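Local atomic coordinates of glycoside hydrolase family 16 protein (Akkermansia muciniphila, PDB entry 6T2N), a protein that probably hydrolyses internal beta-galactosidic linkages in mucin O-glycans, as an endo-acting O-glycanase of glycoside hydrolase family 16. Residues L238-D242 / K243-S247. Residues are numbered along the deposited sequence; the frame is centred on the assembly and turned at random.
Sequences LMVDD and KLVKS
V240 and V245 each hold CG1 anti to the backbone N (chi1 -158° and -165°), which leaves CG2 of both beside the backbone N. V240 CG2 meets V245 CG2 at 3.6 Å, with the side chains set obliquely to each other. CG2 of V245 also lies near the carbonyl oxygen of L238.

That oxygen takes two N-H groups, both in its carbonyl plane. L238 O lies 2.8 Å from V245 N and 3.2 Å from K246 N; the second bond is the straighter at hydrogen. L238 N returns a bond of 2.9 Å to K246 O. V245 and K246 thus share one residue opposite them. The extra residue shifts the register by one, and V245 has a helix-like backbone. Its side chain is thereby brought to the V240 side of the hairpin.

M239 pairs with L244 without backbone bonds between them. CG of M239 comes within 3.8 Å of L244 CA, while the sulfur end leads away. V240 and K243 close the hairpin through two bonds, V240 N to K243 O and K243 N to V240 O. D241 and D242 make the corner, both with positive phi. OD1 of D241 bonds to the backbone N of T226 on the neighbouring strand 225-231.

V240 and V245 face strand 192-198, touching V193 and S195 respectively. The hairpin lies at the edge of one sheet of the GH16 beta-jelly-roll sandwich. Its motif is a beta hairpin with a two-residue type I' turn and a classic beta bulge in its arms.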
ATOM      1  N   LEU A 238       4.817  -6.138 -10.908  1.00 63.33           N
ATOM      2  CA  LEU A 238       4.290  -4.802 -10.528  1.00 57.39           C
ATOM      3  C   LEU A 238       4.407  -3.867 -11.724  1.00 60.67           C
ATOM      4  O   LEU A 238       5.543  -3.501 -12.127  1.00 56.25           O
ATOM      5  CB  LEU A 238       5.094  -4.228  -9.369  1.00 53.13           C
ATOM      6  CG  LEU A 238       5.077  -5.074  -8.106  1.00 53.44           C
ATOM      7  CD1 LEU A 238       5.809  -4.358  -7.006  1.00 53.95           C
ATOM      8  CD2 LEU A 238       3.687  -5.418  -7.619  1.00 53.50           C
ATOM      9  N   MET A 239       3.247  -3.462 -12.236  1.00 67.68           N
ATOM     10  CA  MET A 239       3.147  -2.546 -13.391  1.00 72.51           C
ATOM     11  C   MET A 239       2.413  -1.265 -13.005  1.00 72.04           C
ATOM     12  O   MET A 239       1.676  -1.253 -11.974  1.00 68.42           O
ATOM     13  CB  MET A 239       2.397  -3.208 -14.543  1.00 80.64           C
ATOM     14  CG  MET A 239       3.148  -4.371 -15.200  1.00 84.86           C
ATOM     15  SD  MET A 239       1.992  -5.405 -16.126  1.00 85.95           S
ATOM     16  CE  MET A 239       1.271  -6.304 -14.756  1.00 83.08           C
ATOM     17  N   VAL A 240       2.733  -0.222 -13.775  1.00 74.59           N
ATOM     18  CA  VAL A 240       1.906   0.985 -14.031  1.00 78.05           C
ATOM     19  C   VAL A 240       1.479   0.861 -15.469  1.00 79.92           C
ATOM     20  O   VAL A 240       2.379   0.972 -16.310  1.00 76.95           O
ATOM     21  CB  VAL A 240       2.659   2.325 -13.981  1.00 81.27           C
ATOM     22  CG1 VAL A 240       1.699   3.473 -13.721  1.00 80.16           C
ATOM     23  CG2 VAL A 240       3.823   2.318 -13.014  1.00 82.16           C
ATOM     24  N   ASP A 241       0.185   0.806 -15.747  1.00 80.40           N
ATOM     25  CA  ASP A 241      -0.237   1.262 -17.088  1.00 82.44           C
ATOM     26  C   ASP A 241       0.409   0.301 -18.072  1.00 83.14           C
ATOM     27  O   ASP A 241       0.958   0.761 -19.109  1.00 78.92           O
ATOM     28  CB  ASP A 241       0.193   2.723 -17.329  1.00 81.40           C
ATOM     29  CG  ASP A 241      -0.895   3.734 -17.011  1.00 76.34           C
ATOM     30  OD1 ASP A 241      -1.699   3.458 -16.110  1.00 70.14           O
ATOM     31  OD2 ASP A 241      -0.937   4.755 -17.685  1.00 72.78           O
ATOM     32  N   ASP A 242       0.440  -0.975 -17.684  1.00 87.80           N
ATOM     33  CA  ASP A 242       0.992  -2.063 -18.536  1.00 94.54           C
ATOM     34  C   ASP A 242       2.501  -1.855 -18.839  1.00 95.08           C
ATOM     35  O   ASP A 242       3.011  -2.516 -19.774  1.00100.60           O
ATOM     36  CB  ASP A 242       0.143  -2.153 -19.815  1.00 99.03           C
ATOM     37  CG  ASP A 242      -1.249  -2.745 -19.621  1.00 96.67           C
ATOM     38  OD1 ASP A 242      -1.451  -3.478 -18.621  1.00 92.76           O
ATOM     39  OD2 ASP A 242      -2.104  -2.510 -20.501  1.00 98.69           O
ATOM     40  N   LYS A 243       3.201  -0.977 -18.106  1.00 91.26           N
ATOM     41  CA  LYS A 243       4.684  -0.884 -18.105  1.00 88.48           C
ATOM     42  C   LYS A 243       5.202  -1.563 -16.836  1.00 82.62           C
ATOM     43  O   LYS A 243       4.646  -1.293 -15.746  1.00 78.16           O
ATOM     44  CB  LYS A 243       5.142   0.566 -18.232  1.00 94.75           C
ATOM     45  CG  LYS A 243       4.808   1.182 -19.579  1.00107.52           C
ATOM     46  CD  LYS A 243       5.023   2.683 -19.670  1.00118.45           C
ATOM     47  CE  LYS A 243       4.453   3.274 -20.950  1.00127.77           C
ATOM     48  NZ  LYS A 243       3.803   4.584 -20.700  1.00134.29           N
ATOM     49  N   LEU A 244       6.176  -2.469 -17.000  1.00 78.54           N
ATOM     50  CA  LEU A 244       6.741  -3.287 -15.903  1.00 73.63           C
ATOM     51  C   LEU A 244       7.669  -2.386 -15.087  1.00 74.30           C
ATOM     52  O   LEU A 244       8.654  -1.873 -15.667  1.00 74.03           O
ATOM     53  CB  LEU A 244       7.492  -4.492 -16.480  1.00 71.25           C
ATOM     54  CG  LEU A 244       8.183  -5.384 -15.449  1.00 70.37           C
ATOM     55  CD1 LEU A 244       7.209  -6.322 -14.741  1.00 69.89           C
ATOM     56  CD2 LEU A 244       9.303  -6.178 -16.084  1.00 73.14           C
ATOM     57  N   VAL A 245       7.376  -2.213 -13.793  1.00 70.88           N
ATOM     58  CA  VAL A 245       8.327  -1.573 -12.844  1.00 68.02           C
ATOM     59  C   VAL A 245       9.299  -2.630 -12.284  1.00 66.23           C
ATOM     60  O   VAL A 245      10.539  -2.477 -12.401  1.00 62.22           O
ATOM     61  CB  VAL A 245       7.560  -0.850 -11.737  1.00 66.69           C
ATOM     62  CG1 VAL A 245       8.491   0.086 -10.988  1.00 68.68           C
ATOM     63  CG2 VAL A 245       6.392  -0.085 -12.317  1.00 69.34           C
ATOM     64  N   LYS A 246       8.759  -3.694 -11.714  1.00 64.83           N
ATOM     65  CA  LYS A 246       9.596  -4.705 -11.050  1.00 63.98           C
ATOM     66  C   LYS A 246       8.896  -6.071 -11.069  1.00 66.14           C
ATOM     67  O   LYS A 246       7.717  -6.176 -10.818  1.00 64.62           O
ATOM     68  CB  LYS A 246       9.930  -4.157  -9.675  1.00 60.26           C
ATOM     69  CG  LYS A 246      10.974  -4.930  -8.933  1.00 62.58           C
ATOM     70  CD  LYS A 246      12.353  -4.745  -9.504  1.00 66.67           C
ATOM     71  CE  LYS A 246      13.275  -5.857  -9.044  1.00 69.55           C
ATOM     72  NZ  LYS A 246      14.683  -5.424  -9.065  1.00 72.62           N
ATOM     73  N   SER A 247       9.624  -7.086 -11.496  1.00 73.58           N
ATOM     74  CA  SER A 247       9.270  -8.517 -11.357  1.00 72.61           C
ATOM     75  C   SER A 247      10.165  -9.081 -10.257  1.00 68.47           C
ATOM     76  O   SER A 247      11.285  -8.590 -10.133  1.00 69.39           O
ATOM     77  CB  SER A 247       9.505  -9.259 -12.644  1.00 76.16           C
ATOM     78  OG  SER A 247      10.759  -9.958 -12.592  1.00 81.43           O
TER